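Local structure of 3-oxo-glucose-6-phosphate:glutamate aminotransferase (Bacillus subtilis subsp. subtilis, 4K2M) at residues T176-P181 and K203-Q208; I168-N173 and D182-A187; K193-V198 and Y217-I222; S13-S18 and G230-G235. The protein catalyses the reversible pyridoxal phosphate-dependent transfer of an amino group from glutamate to 3-dehydro-glucose 6-phosphate, forming kanosamine 6-phosphate. All blocks are in the same frame, centred on the assembly; numbering follows the deposited sequence.

Contact 1. Residues T176-P181 and K203-Q208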
loop_
_atom_site.group_PDB
_atom_site.type_symbol
_atom_site.label_atom_id
_atom_site.label_comp_id
_atom_site.label_asym_id
_atom_site.label_seq_id
_atom_site.Cartn_x
_atom_site.Cartn_y
_atom_site.Cartn_z
ATOM N N THR A 176 -8.072 -14.452 28.276
ATOM C CA THR A 176 -8.568 -13.566 27.223
ATOM C C THR A 176 -7.534 -13.347 26.119
ATOM O O THR A 176 -7.882 -12.874 25.041
ATOM C CB THR A 176 -8.954 -12.171 27.761
ATOM O OG1 THR A 176 -7.773 -11.448 28.117
ATOM C CG2 THR A 176 -9.869 -12.275 28.987
ATOM N N PHE A 177 -6.271 -13.658 26.419
ATOM C CA PHE A 177 -5.128 -13.405 25.524
ATOM C C PHE A 177 -4.839 -11.920 25.285
ATOM O O PHE A 177 -3.983 -11.575 24.465
ATOM C CB PHE A 177 -5.263 -14.135 24.185
ATOM C CG PHE A 177 -5.393 -15.626 24.319
ATOM C CD1 PHE A 177 -4.261 -16.421 24.520
ATOM C CD2 PHE A 177 -6.642 -16.233 24.212
ATOM C CE1 PHE A 177 -4.382 -17.804 24.634
ATOM C CE2 PHE A 177 -6.774 -17.602 24.325
ATOM C CZ PHE A 177 -5.641 -18.395 24.543
ATOM N N CYS A 178 -5.517 -11.050 26.024
ATOM C CA CYS A 178 -5.300 -9.611 25.892
ATOM C C CYS A 178 -4.430 -9.093 27.018
ATOM O O CYS A 178 -4.298 -9.730 28.070
ATOM C CB CYS A 178 -6.633 -8.852 25.880
ATOM S SG CYS A 178 -7.651 -9.270 24.458
ATOM N N ILE A 179 -3.850 -7.918 26.797
ATOM C CA ILE A 179 -2.944 -7.308 27.766
ATOM C C ILE A 179 -3.590 -7.216 29.147
ATOM O O ILE A 179 -4.736 -6.804 29.282
ATOM C CB ILE A 179 -2.463 -5.927 27.262
ATOM C CG1 ILE A 179 -1.383 -5.343 28.177
ATOM C CG2 ILE A 179 -3.632 -4.951 27.091
ATOM C CD1 ILE A 179 -0.749 -4.083 27.572
ATOM N N ASP A 180 -2.864 -7.631 30.179
ATOM C CA ASP A 180 -3.445 -7.659 31.526
ATOM C C ASP A 180 -3.339 -6.260 32.124
ATOM O O ASP A 180 -2.238 -5.773 32.388
ATOM C CB ASP A 180 -2.688 -8.684 32.376
ATOM C CG ASP A 180 -3.328 -8.928 33.744
ATOM O OD1 ASP A 180 -4.237 -8.170 34.155
ATOM O OD2 ASP A 180 -2.894 -9.886 34.414
ATOM N N PRO A 181 -4.483 -5.590 32.337
ATOM C CA PRO A 181 -4.388 -4.202 32.799
ATOM C C PRO A 181 -3.735 -4.157 34.170
ATOM O O PRO A 181 -3.111 -3.159 34.533
ATOM C CB PRO A 181 -5.849 -3.760 32.916
ATOM C CG PRO A 181 -6.628 -4.736 32.090
ATOM C CD PRO A 181 -5.879 -6.038 32.207
ATOM N N LYS A 203 -11.113 -10.419 20.409
ATOM C CA LYS A 203 -11.576 -10.211 21.791
ATOM C C LYS A 203 -11.224 -8.792 22.237
ATOM O O LYS A 203 -10.094 -8.347 22.072
ATOM C CB LYS A 203 -10.873 -11.211 22.717
ATOM C CG LYS A 203 -11.176 -11.069 24.196
ATOM C CD LYS A 203 -12.582 -11.511 24.534
ATOM C CE LYS A 203 -12.765 -11.561 26.053
ATOM N NZ LYS A 203 -14.157 -11.968 26.397
ATOM N N HIS A 204 -12.189 -8.091 22.823
ATOM C CA HIS A 204 -11.982 -6.715 23.279
ATOM C C HIS A 204 -11.140 -6.704 24.559
ATOM O O HIS A 204 -11.462 -7.399 25.539
ATOM C CB HIS A 204 -13.351 -6.074 23.551
ATOM C CG HIS A 204 -13.416 -4.608 23.255
ATOM N ND1 HIS A 204 -14.603 -3.956 22.996
ATOM C CD2 HIS A 204 -12.443 -3.672 23.169
ATOM C CE1 HIS A 204 -14.358 -2.676 22.774
ATOM N NE2 HIS A 204 -13.056 -2.477 22.873
ATOM N N SER A 205 -10.057 -5.922 24.555
ATOM C CA SER A 205 -9.247 -5.721 25.751
ATOM C C SER A 205 -10.073 -4.995 26.806
ATOM O O SER A 205 -11.114 -4.419 26.488
ATOM C CB SER A 205 -8.038 -4.858 25.427
ATOM O OG SER A 205 -7.177 -5.497 24.516
ATOM N N ASP A 206 -9.597 -4.993 28.054
ATOM C CA ASP A 206 -10.307 -4.302 29.137
ATOM C C ASP A 206 -10.032 -2.808 29.062
ATOM O O ASP A 206 -9.244 -2.264 29.842
ATOM C CB ASP A 206 -9.871 -4.848 30.494
ATOM C CG ASP A 206 -10.721 -4.312 31.654
ATOM O OD1 ASP A 206 -11.529 -3.361 31.468
ATOM O OD2 ASP A 206 -10.558 -4.843 32.771
ATOM N N MET A 207 -10.708 -2.137 28.133
ATOM C CA MET A 207 -10.337 -0.765 27.793
ATOM C C MET A 207 -10.646 0.259 28.882
ATOM O O MET A 207 -9.897 1.233 29.055
ATOM C CB MET A 207 -10.965 -0.351 26.462
ATOM C CG MET A 207 -10.392 -1.094 25.243
ATOM S SD MET A 207 -8.641 -0.788 25.030
ATOM C CE MET A 207 -8.667 0.928 24.545
ATOM N N GLN A 208 -11.719 0.051 29.630
ATOM C CA GLN A 208 -12.023 0.996 30.717
ATOM C C GLN A 208 -10.908 1.029 31.767
ATOM O O GLN A 208 -10.487 2.102 32.222
ATOM C CB GLN A 208 -13.382 0.686 31.368
ATOM C CG GLN A 208 -13.758 1.696 32.456
ATOM C CD GLN A 208 -15.162 1.484 32.996
ATOM O OE1 GLN A 208 -15.720 0.390 32.902
ATOM N NE2 GLN A 208 -15.740 2.537 33.561
HETATM O O HOH W 1 -7.389 -6.539 28.516
#
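Cys-178 and Ser-205 mark the closest approach of the two backbones, with their CA atoms 5.5 Å apart. Thr-176 faces Lys-203 and Pro-181 faces Asp-206 at wider spacing, so the two segments pair in the same chain order. The contact joins the loop after strand 166-169 to the start of helix 207-217. No direct hydrogen bond crosses it. One water bridges the gap: it donates to Ile-179 O (2.8 Å) and accepts from Asp-206 N (2.7 Å). Thr-176 OG1 accepts from Cys-178 N at 3.1 Å, forming an ST turn. Cys-178 SG stands beside its own backbone N (chi1 -64°), 3.5 Å from Lys-203 O. Its CB packs on Ser-205 OG, which is hydrogen-bonded to His-199. The Lys-203 chain bends at chi2, and its CG lies 3.8 Å from Thr-176 O. Beyond the bend, CE touches Thr-176 CG2, the two side chains crossing at about a right angle. The amine goes on to Ser-345 and to a salt bridge with Asp-347. Pro-181 CG meets CB of Asp-206, the helix N-cap residue, at 3.6 Å. The chemistry is therefore van der Waals contact plus one bridging water, while the polar ends of Lys-203 and Ser-205 bond outside the interface.

Contact 2. Residues I168-N173 and D182-A187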
loop_
_atom_site.group_PDB
_atom_site.type_symbol
_atom_site.label_atom_id
_atom_site.label_comp_id
_atom_site.label_asym_id
_atom_site.label_seq_id
_atom_site.Cartn_x
_atom_site.Cartn_y
_atom_site.Cartn_z
ATOM N N ILE A 168 7.608 -2.008 25.183
ATOM C CA ILE A 168 7.771 -2.516 26.535
ATOM C C ILE A 168 6.695 -3.567 26.752
ATOM O O ILE A 168 5.497 -3.263 26.855
ATOM C CB ILE A 168 7.665 -1.395 27.578
ATOM C CG1 ILE A 168 8.773 -0.354 27.355
ATOM C CG2 ILE A 168 7.771 -1.954 29.004
ATOM C CD1 ILE A 168 10.212 -0.883 27.524
ATOM N N TYR A 169 7.112 -4.824 26.774
ATOM C CA TYR A 169 6.145 -5.909 26.802
ATOM C C TYR A 169 5.654 -6.191 28.214
ATOM O O TYR A 169 6.450 -6.277 29.174
ATOM C CB TYR A 169 6.766 -7.155 26.180
ATOM C CG TYR A 169 7.146 -6.905 24.737
ATOM C CD1 TYR A 169 6.155 -6.748 23.772
ATOM C CD2 TYR A 169 8.472 -6.802 24.347
ATOM C CE1 TYR A 169 6.485 -6.500 22.455
ATOM C CE2 TYR A 169 8.813 -6.560 23.024
ATOM C CZ TYR A 169 7.805 -6.415 22.092
ATOM O OH TYR A 169 8.106 -6.180 20.768
ATOM N N VAL A 170 4.342 -6.304 28.347
ATOM C CA VAL A 170 3.745 -6.755 29.597
ATOM C C VAL A 170 2.850 -7.971 29.366
ATOM O O VAL A 170 2.384 -8.230 28.242
ATOM C CB VAL A 170 2.987 -5.637 30.359
ATOM C CG1 VAL A 170 3.849 -4.405 30.508
ATOM C CG2 VAL A 170 1.723 -5.279 29.663
ATOM N N ASP A 171 2.609 -8.711 30.443
ATOM C CA ASP A 171 1.956 -10.008 30.378
ATOM C C ASP A 171 0.487 -9.879 29.996
ATOM O O ASP A 171 -0.128 -8.834 30.211
ATOM C CB ASP A 171 2.080 -10.699 31.744
ATOM C CG ASP A 171 2.457 -12.175 31.637
ATOM O OD1 ASP A 171 2.546 -12.703 30.505
ATOM O OD2 ASP A 171 2.667 -12.808 32.697
ATOM N N ILE A 172 -0.064 -10.945 29.422
ATOM C CA ILE A 172 -1.479 -10.983 29.052
ATOM C C ILE A 172 -2.301 -11.665 30.132
ATOM O O ILE A 172 -1.765 -12.339 31.002
ATOM C CB ILE A 172 -1.711 -11.780 27.769
ATOM C CG1 ILE A 172 -1.127 -13.192 27.933
ATOM C CG2 ILE A 172 -1.117 -11.045 26.571
ATOM C CD1 ILE A 172 -1.576 -14.211 26.912
ATOM N N ASN A 173 -3.615 -11.499 30.055
ATOM C CA ASN A 173 -4.532 -12.331 30.817
ATOM C C ASN A 173 -4.587 -13.650 30.027
ATOM O O ASN A 173 -4.862 -13.650 28.834
ATOM C CB ASN A 173 -5.880 -11.612 30.886
ATOM C CG ASN A 173 -6.997 -12.467 31.470
ATOM O OD1 ASN A 173 -7.154 -13.644 31.130
ATOM N ND2 ASN A 173 -7.811 -11.855 32.324
ATOM N N ASP A 182 -3.852 -5.250 34.911
ATOM C CA ASP A 182 -3.207 -5.324 36.219
ATOM C C ASP A 182 -1.679 -5.440 36.158
ATOM O O ASP A 182 -1.028 -5.466 37.197
ATOM C CB ASP A 182 -3.784 -6.486 37.022
ATOM C CG ASP A 182 -5.202 -6.226 37.481
ATOM O OD1 ASP A 182 -5.516 -5.058 37.795
ATOM O OD2 ASP A 182 -5.996 -7.188 37.524
ATOM N N LYS A 183 -1.107 -5.500 34.953
ATOM C CA LYS A 183 0.352 -5.603 34.795
ATOM C C LYS A 183 0.945 -4.360 34.148
ATOM O O LYS A 183 2.162 -4.238 33.984
ATOM C CB LYS A 183 0.712 -6.808 33.910
ATOM C CG LYS A 183 0.360 -8.162 34.486
ATOM C CD LYS A 183 1.307 -8.549 35.618
ATOM C CE LYS A 183 1.164 -10.031 35.932
ATOM N NZ LYS A 183 1.976 -10.419 37.120
ATOM N N ILE A 184 0.085 -3.432 33.761
ATOM C CA ILE A 184 0.545 -2.293 32.984
ATOM C C ILE A 184 1.277 -1.291 33.868
ATOM O O ILE A 184 2.354 -0.808 33.515
ATOM C CB ILE A 184 -0.639 -1.614 32.264
ATOM C CG1 ILE A 184 -1.180 -2.554 31.185
ATOM C CG2 ILE A 184 -0.214 -0.277 31.656
ATOM C CD1 ILE A 184 -2.458 -2.025 30.502
ATOM N N GLU A 185 0.699 -0.988 35.024
ATOM C CA GLU A 185 1.241 0.068 35.868
ATOM C C GLU A 185 2.679 -0.231 36.300
ATOM O O GLU A 185 3.533 0.656 36.306
ATOM C CB GLU A 185 0.334 0.297 37.085
ATOM C CG GLU A 185 0.875 1.349 38.032
ATOM C CD GLU A 185 -0.119 1.710 39.119
ATOM O OE1 GLU A 185 -0.002 2.813 39.685
ATOM O OE2 GLU A 185 -1.016 0.886 39.398
ATOM N N GLU A 186 2.946 -1.494 36.616
ATOM C CA GLU A 186 4.303 -1.951 36.962
ATOM C C GLU A 186 5.368 -1.569 35.901
ATOM O O GLU A 186 6.518 -1.290 36.239
ATOM C CB GLU A 186 4.261 -3.481 37.184
ATOM C CG GLU A 186 5.601 -4.198 37.129
ATOM C CD GLU A 186 5.494 -5.691 37.442
ATOM O OE1 GLU A 186 4.542 -6.347 36.959
ATOM O OE2 GLU A 186 6.372 -6.212 38.172
ATOM N N ALA A 187 4.983 -1.537 34.623
ATOM C CA ALA A 187 5.938 -1.287 33.542
ATOM C C ALA A 187 6.150 0.192 33.219
ATOM O O ALA A 187 6.991 0.542 32.392
ATOM C CB ALA A 187 5.513 -2.039 32.278
HETATM O O HOH W 2 3.850 -11.819 34.722
#
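Lys-183 meets Val-170 where the two backbones come nearest, with CA atoms 6.3 Å apart. Its carbonyl O lies 3.9 Å from Val-170 CG1. The side chain starts toward the other segment and then bends at chi2 (-73°). Its CG passes Asp-171 CB at 4.1 Å, and Lys-183 NZ ends 5.1 Å from Asp-171 OD2, too far for a salt bridge. A water spans this gap, 2.5 Å from Asp-171 OD2 and only weakly bonded to Lys-183 NZ. The carboxylate is also hydrogen-bonded to Thr-405 OG1 and His-404 N. Next, Ile-184 turns its CG1 to Val-170 CG2 at 4.3 Å. Its backbone O accepts from Ala-187 N, which closes the turn. Ala-187 ends the segment and puts its methyl between the side chains of Ile-168 and Val-170. Its CB touches Val-170 CG1 at a tight 3.4 Å and Ile-168 CG2 at 4.0 Å. The contact thus lays a short helical turn against strand 166-169 and the residues after it. That strand is outermost in the main sheet within this chain and bonds to strand 145-148. Ile-184 also reaches Ile-147 of strand 145-148, and Ile-210 and Ile-213 of helix 207-217.

Contact 3. Residues K193-V198 and Y217-I222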
loop_
_atom_site.group_PDB
_atom_site.type_symbol
_atom_site.label_atom_id
_atom_site.label_comp_id
_atom_site.label_asym_id
_atom_site.label_seq_id
_atom_site.Cartn_x
_atom_site.Cartn_y
_atom_site.Cartn_z
ATOM N N LYS A 193 4.991 6.692 27.130
ATOM C CA LYS A 193 4.105 7.700 26.568
ATOM C C LYS A 193 2.811 7.076 26.069
ATOM O O LYS A 193 1.790 7.758 25.982
ATOM C CB LYS A 193 4.814 8.464 25.439
ATOM C CG LYS A 193 5.997 9.324 25.901
ATOM C CD LYS A 193 5.571 10.287 27.004
ATOM C CE LYS A 193 6.712 11.211 27.439
ATOM N NZ LYS A 193 7.938 10.446 27.779
ATOM N N PHE A 194 2.845 5.776 25.768
ATOM C CA PHE A 194 1.702 5.106 25.130
ATOM C C PHE A 194 1.365 3.759 25.739
ATOM O O PHE A 194 2.254 3.047 26.201
ATOM C CB PHE A 194 2.018 4.836 23.655
ATOM C CG PHE A 194 2.292 6.074 22.867
ATOM C CD1 PHE A 194 1.248 6.777 22.288
ATOM C CD2 PHE A 194 3.585 6.538 22.707
ATOM C CE1 PHE A 194 1.499 7.935 21.563
ATOM C CE2 PHE A 194 3.841 7.693 21.980
ATOM C CZ PHE A 194 2.798 8.388 21.407
ATOM N N ILE A 195 0.085 3.403 25.698
ATOM C CA ILE A 195 -0.340 2.021 25.878
ATOM C C ILE A 195 -0.966 1.578 24.559
ATOM O O ILE A 195 -1.802 2.293 24.003
ATOM C CB ILE A 195 -1.406 1.873 26.965
ATOM C CG1 ILE A 195 -0.944 2.526 28.272
ATOM C CG2 ILE A 195 -1.671 0.411 27.217
ATOM C CD1 ILE A 195 -1.990 2.407 29.404
ATOM N N LEU A 196 -0.577 0.399 24.074
ATOM C CA LEU A 196 -1.059 -0.121 22.778
ATOM C C LEU A 196 -1.677 -1.493 23.013
ATOM O O LEU A 196 -1.046 -2.523 22.778
ATOM C CB LEU A 196 0.119 -0.217 21.795
ATOM C CG LEU A 196 -0.110 -0.170 20.282
ATOM C CD1 LEU A 196 1.205 -0.421 19.545
ATOM C CD2 LEU A 196 -1.170 -1.139 19.824
ATOM N N PRO A 197 -2.923 -1.518 23.488
ATOM C CA PRO A 197 -3.624 -2.793 23.653
ATOM C C PRO A 197 -3.987 -3.373 22.299
ATOM O O PRO A 197 -4.252 -2.629 21.345
ATOM C CB PRO A 197 -4.908 -2.402 24.406
ATOM C CG PRO A 197 -5.122 -0.951 24.076
ATOM C CD PRO A 197 -3.755 -0.357 23.873
ATOM N N VAL A 198 -4.011 -4.696 22.217
ATOM C CA VAL A 198 -4.424 -5.377 21.002
ATOM C C VAL A 198 -5.684 -6.189 21.270
ATOM O O VAL A 198 -5.748 -6.952 22.239
ATOM C CB VAL A 198 -3.334 -6.327 20.519
ATOM C CG1 VAL A 198 -3.774 -7.034 19.220
ATOM C CG2 VAL A 198 -2.026 -5.573 20.304
ATOM N N TYR A 217 -1.596 8.306 34.542
ATOM C CA TYR A 217 -0.198 8.536 34.182
ATOM C C TYR A 217 0.004 9.431 32.968
ATOM O O TYR A 217 1.138 9.600 32.507
ATOM C CB TYR A 217 0.512 7.196 33.984
ATOM C CG TYR A 217 0.739 6.470 35.289
ATOM C CD1 TYR A 217 1.886 6.710 36.040
ATOM C CD2 TYR A 217 -0.201 5.573 35.784
ATOM C CE1 TYR A 217 2.100 6.057 37.246
ATOM C CE2 TYR A 217 -0.001 4.912 36.994
ATOM C CZ TYR A 217 1.164 5.169 37.712
ATOM O OH TYR A 217 1.398 4.535 38.909
ATOM N N LYS A 218 -1.093 10.016 32.481
ATOM C CA LYS A 218 -1.059 10.933 31.346
ATOM C C LYS A 218 -0.452 10.250 30.131
ATOM O O LYS A 218 0.401 10.822 29.447
ATOM C CB LYS A 218 -0.295 12.222 31.692
ATOM C CG LYS A 218 -1.084 13.160 32.614
ATOM C CD LYS A 218 -2.146 13.905 31.826
ATOM C CE LYS A 218 -3.220 14.493 32.727
ATOM N NZ LYS A 218 -4.358 15.022 31.908
ATOM N N LEU A 219 -0.883 9.013 29.886
ATOM C CA LEU A 219 -0.452 8.276 28.694
ATOM C C LEU A 219 -1.533 8.371 27.618
ATOM O O LEU A 219 -2.709 8.582 27.912
ATOM C CB LEU A 219 -0.197 6.804 29.038
ATOM C CG LEU A 219 0.702 6.583 30.263
ATOM C CD1 LEU A 219 0.848 5.092 30.589
ATOM C CD2 LEU A 219 2.058 7.180 30.017
ATOM N N LYS A 220 -1.121 8.230 26.362
ATOM C CA LYS A 220 -2.057 8.133 25.247
ATOM C C LYS A 220 -2.334 6.664 24.967
ATOM O O LYS A 220 -1.467 5.810 25.164
ATOM C CB LYS A 220 -1.430 8.771 24.008
ATOM C CG LYS A 220 -1.153 10.255 24.181
ATOM C CD LYS A 220 -2.458 11.021 24.294
ATOM C CE LYS A 220 -2.198 12.497 24.554
ATOM N NZ LYS A 220 -1.136 13.002 23.640
ATOM N N VAL A 221 -3.539 6.373 24.494
ATOM C CA VAL A 221 -3.934 4.998 24.219
ATOM C C VAL A 221 -4.233 4.875 22.736
ATOM O O VAL A 221 -5.127 5.541 22.210
ATOM C CB VAL A 221 -5.176 4.596 25.009
ATOM C CG1 VAL A 221 -5.633 3.198 24.602
ATOM C CG2 VAL A 221 -4.900 4.637 26.503
ATOM N N ILE A 222 -3.465 4.040 22.057
ATOM C CA ILE A 222 -3.773 3.753 20.672
ATOM C C ILE A 222 -4.057 2.270 20.628
ATOM O O ILE A 222 -3.215 1.461 21.030
ATOM C CB ILE A 222 -2.605 4.157 19.734
ATOM C CG1 ILE A 222 -2.815 3.583 18.327
ATOM C CG2 ILE A 222 -1.242 3.751 20.325
ATOM C CD1 ILE A 222 -1.881 4.211 17.270
#
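This is the strand pairing of a beta-alpha-beta unit: strand 192-195, helix 207-217 and strand 220-224. The two parallel strands lie in the central mixed sheet of the aspartate aminotransferase fold. Phe-194 pairs with Lys-220 and Ile-195 with Val-221. Three backbone hydrogen bonds zip them together: Lys-220 N to Lys-193 O (3.0 Å), Ile-195 N to Lys-220 O (2.9 Å) and Ile-222 N to Ile-195 O (3.1 Å). The last two donors lie nearly along the C=O axis of their acceptors. Side chains alternate between the sheet faces. On one, the Phe-194 ring meets Lys-220 CB obliquely, 3.8 Å from CD1. On the other, Ile-195 CG1 meets Leu-219 CD1 at 3.9 Å, the two side chains crossing at about a right angle, and Val-221 lies nearby. Helix 207-217 covers this second face: its Met-207 touches both Val-221 and Pro-197. Leu-196 lies beside Ile-222 with both side chains pointing the same way, and it also packs on Thr-156 and Val-160 of helix 154-163. Val-198, just beyond, touches the bound external aldimine of the cofactor with kanosamine 6-phosphate. Ile-222 O receives Leu-196 CA in a CA-H...O contact at 3.2 Å, and Pro-197 CD lies 3.4 Å from the same oxygen.

Contact 4. Residues S13-S18 and G230-G235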
loop_
_atom_site.group_PDB
_atom_site.type_symbol
_atom_site.label_atom_id
_atom_site.label_comp_id
_atom_site.label_asym_id
_atom_site.label_seq_id
_atom_site.Cartn_x
_atom_site.Cartn_y
_atom_site.Cartn_z
ATOM N N SER A 13 -21.068 -6.472 18.063
ATOM C CA SER A 13 -20.928 -7.713 18.799
ATOM C C SER A 13 -22.003 -7.910 19.872
ATOM O O SER A 13 -22.569 -9.004 20.008
ATOM C CB SER A 13 -19.518 -7.819 19.388
ATOM O OG SER A 13 -19.267 -6.794 20.335
ATOM N N LYS A 14 -22.300 -6.862 20.628
ATOM C CA LYS A 14 -23.270 -7.007 21.700
ATOM C C LYS A 14 -24.659 -7.250 21.115
ATOM O O LYS A 14 -25.401 -8.146 21.559
ATOM C CB LYS A 14 -23.277 -5.772 22.600
ATOM C CG LYS A 14 -24.249 -5.905 23.767
ATOM C CD LYS A 14 -24.103 -4.743 24.728
ATOM C CE LYS A 14 -25.051 -4.915 25.902
ATOM N NZ LYS A 14 -25.557 -3.608 26.402
ATOM N N GLU A 15 -25.003 -6.480 20.091
ATOM C CA GLU A 15 -26.298 -6.648 19.463
ATOM C C GLU A 15 -26.410 -8.010 18.771
ATOM O O GLU A 15 -27.486 -8.594 18.727
ATOM C CB GLU A 15 -26.570 -5.499 18.490
ATOM C CG GLU A 15 -26.582 -4.113 19.160
ATOM C CD GLU A 15 -25.202 -3.440 19.213
ATOM O OE1 GLU A 15 -25.049 -2.344 18.618
ATOM O OE2 GLU A 15 -24.270 -3.985 19.853
ATOM N N ASN A 16 -25.305 -8.529 18.242
ATOM C CA ASN A 16 -25.354 -9.828 17.581
ATOM C C ASN A 16 -25.685 -10.951 18.549
ATOM O O ASN A 16 -26.264 -11.960 18.148
ATOM C CB ASN A 16 -24.037 -10.137 16.850
ATOM C CG ASN A 16 -23.933 -9.456 15.507
ATOM O OD1 ASN A 16 -24.921 -8.920 14.974
ATOM N ND2 ASN A 16 -22.741 -9.512 14.918
ATOM N N MET A 17 -25.307 -10.791 19.814
ATOM C CA MET A 17 -25.609 -11.819 20.817
ATOM C C MET A 17 -27.101 -11.925 21.031
ATOM O O MET A 17 -27.633 -13.014 21.220
ATOM C CB MET A 17 -24.986 -11.494 22.169
ATOM C CG MET A 17 -23.699 -12.199 22.438
ATOM S SD MET A 17 -23.807 -14.001 22.376
ATOM C CE MET A 17 -22.041 -14.159 22.598
ATOM N N SER A 18 -27.769 -10.781 21.050
ATOM C CA SER A 18 -29.218 -10.778 21.181
ATOM C C SER A 18 -29.856 -11.376 19.935
ATOM O O SER A 18 -30.789 -12.189 20.022
ATOM C CB SER A 18 -29.736 -9.360 21.427
ATOM O OG SER A 18 -31.136 -9.395 21.632
ATOM N N GLY A 230 -16.343 -4.514 14.374
ATOM C CA GLY A 230 -17.665 -4.986 14.789
ATOM C C GLY A 230 -17.820 -4.978 16.310
ATOM O O GLY A 230 -18.925 -5.110 16.838
ATOM N N LEU A 231 -16.714 -4.836 17.044
ATOM C CA LEU A 231 -16.798 -4.818 18.509
ATOM C C LEU A 231 -17.633 -3.638 18.998
ATOM O O LEU A 231 -17.433 -2.502 18.581
ATOM C CB LEU A 231 -15.409 -4.770 19.164
ATOM C CG LEU A 231 -14.593 -6.066 19.171
ATOM C CD1 LEU A 231 -13.166 -5.768 19.633
ATOM C CD2 LEU A 231 -15.225 -7.063 20.115
ATOM N N THR A 232 -18.599 -3.921 19.863
ATOM C CA THR A 232 -19.409 -2.878 20.474
ATOM C C THR A 232 -18.524 -1.938 21.293
ATOM O O THR A 232 -17.631 -2.384 22.035
ATOM C CB THR A 232 -20.477 -3.508 21.366
ATOM O OG1 THR A 232 -21.440 -4.157 20.528
ATOM C CG2 THR A 232 -21.175 -2.454 22.229
ATOM N N ASP A 233 -18.765 -0.639 21.126
ATOM C CA ASP A 233 -18.041 0.412 21.841
ATOM C C ASP A 233 -16.570 0.460 21.484
ATOM O O ASP A 233 -15.757 0.958 22.257
ATOM C CB ASP A 233 -18.203 0.265 23.354
ATOM C CG ASP A 233 -19.583 0.637 23.820
ATOM O OD1 ASP A 233 -20.253 1.415 23.114
ATOM O OD2 ASP A 233 -19.990 0.140 24.886
ATOM N N LEU A 234 -16.230 -0.031 20.298
ATOM C CA LEU A 234 -14.847 0.058 19.840
ATOM C C LEU A 234 -14.408 1.519 19.816
ATOM O O LEU A 234 -15.083 2.372 19.229
ATOM C CB LEU A 234 -14.725 -0.541 18.437
ATOM C CG LEU A 234 -13.294 -0.660 17.920
ATOM C CD1 LEU A 234 -12.515 -1.611 18.833
ATOM C CD2 LEU A 234 -13.308 -1.161 16.490
ATOM N N GLY A 235 -13.293 1.819 20.479
ATOM C CA GLY A 235 -12.771 3.173 20.468
ATOM C C GLY A 235 -13.289 4.095 21.549
ATOM O O GLY A 235 -12.830 5.242 21.644
#
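Ser-13, Lys-14 and Glu-15 join the N-terminal domain to the aminotransferase domain through a polar contact at a helix start. They form the first turn of helix 13-24. Their partners, Gly-230 to Thr-232, lie in the loop between strands 220-224 and 240-244. Four hydrogen bonds cross the contact. Ser-13 N donates to Gly-230 O at 2.8 Å, tilted 23° from the carbonyl plane. Ser-13 OG accepts a nearly straight bond from Thr-232 N (3.0 Å, 172°). The Ser-13 hydroxyl sits between its backbone N and carbonyl carbon (chi1 63°), which turns it to the loop. It is also hydrogen-bonded to Glu-346 O, so it ties a third part of the chain to the site.

Thr-232 is the central side chain. Its OG1 accepts from Lys-14 N at 2.8 Å and donates to Glu-15 OE2 at 2.9 Å, using the syn lone pair of that oxygen. These two bonds probably fix the hydroxyl's rotation. Glu-15 bends at chi2 to bring its carboxylate back, and its OE1 bonds to Ser-10 OG. Lys-14 CB packs closely beside Thr-232 OG1, at 3.2 Å. Beyond this, a type II beta turn runs from Leu-231 to Leu-234. Gly-230, just before it, has a positive phi. Leu-231 points away and touches His-204. Oxygens of the aminotransferase loop thus accept from the first backbone N-H groups of helix 13-24, a domain junction that joins the additional N-terminal domain of NtdA to the aspartate aminotransferase fold.

How the contacts relate
Contact 3 is the most buried of the four and rests on backbone bonds between parallel strands, with apolar side chains on both faces. Contacts 1, 2 and 4 are partly buried. Contact 2 reaches the same sheet but at its outer strand, through apolar packing and a water. It meets contact 3 where Glu-185 probably hydrogen-bonds to Tyr-217 and Ile-184 packs on Ile-195. Contacts 1 and 2 are joined by Cys-178 O with Asn-173 N and Asp-180 N with Asp-171 O, probable hydrogen bonds. Helix 207-217 links contact 1 to contact 3 through Met-207. Contact 4 stands apart as the polar junction between domains. His-204 of contact 1 packs against it, while contacts 2 and 3 do not touch it.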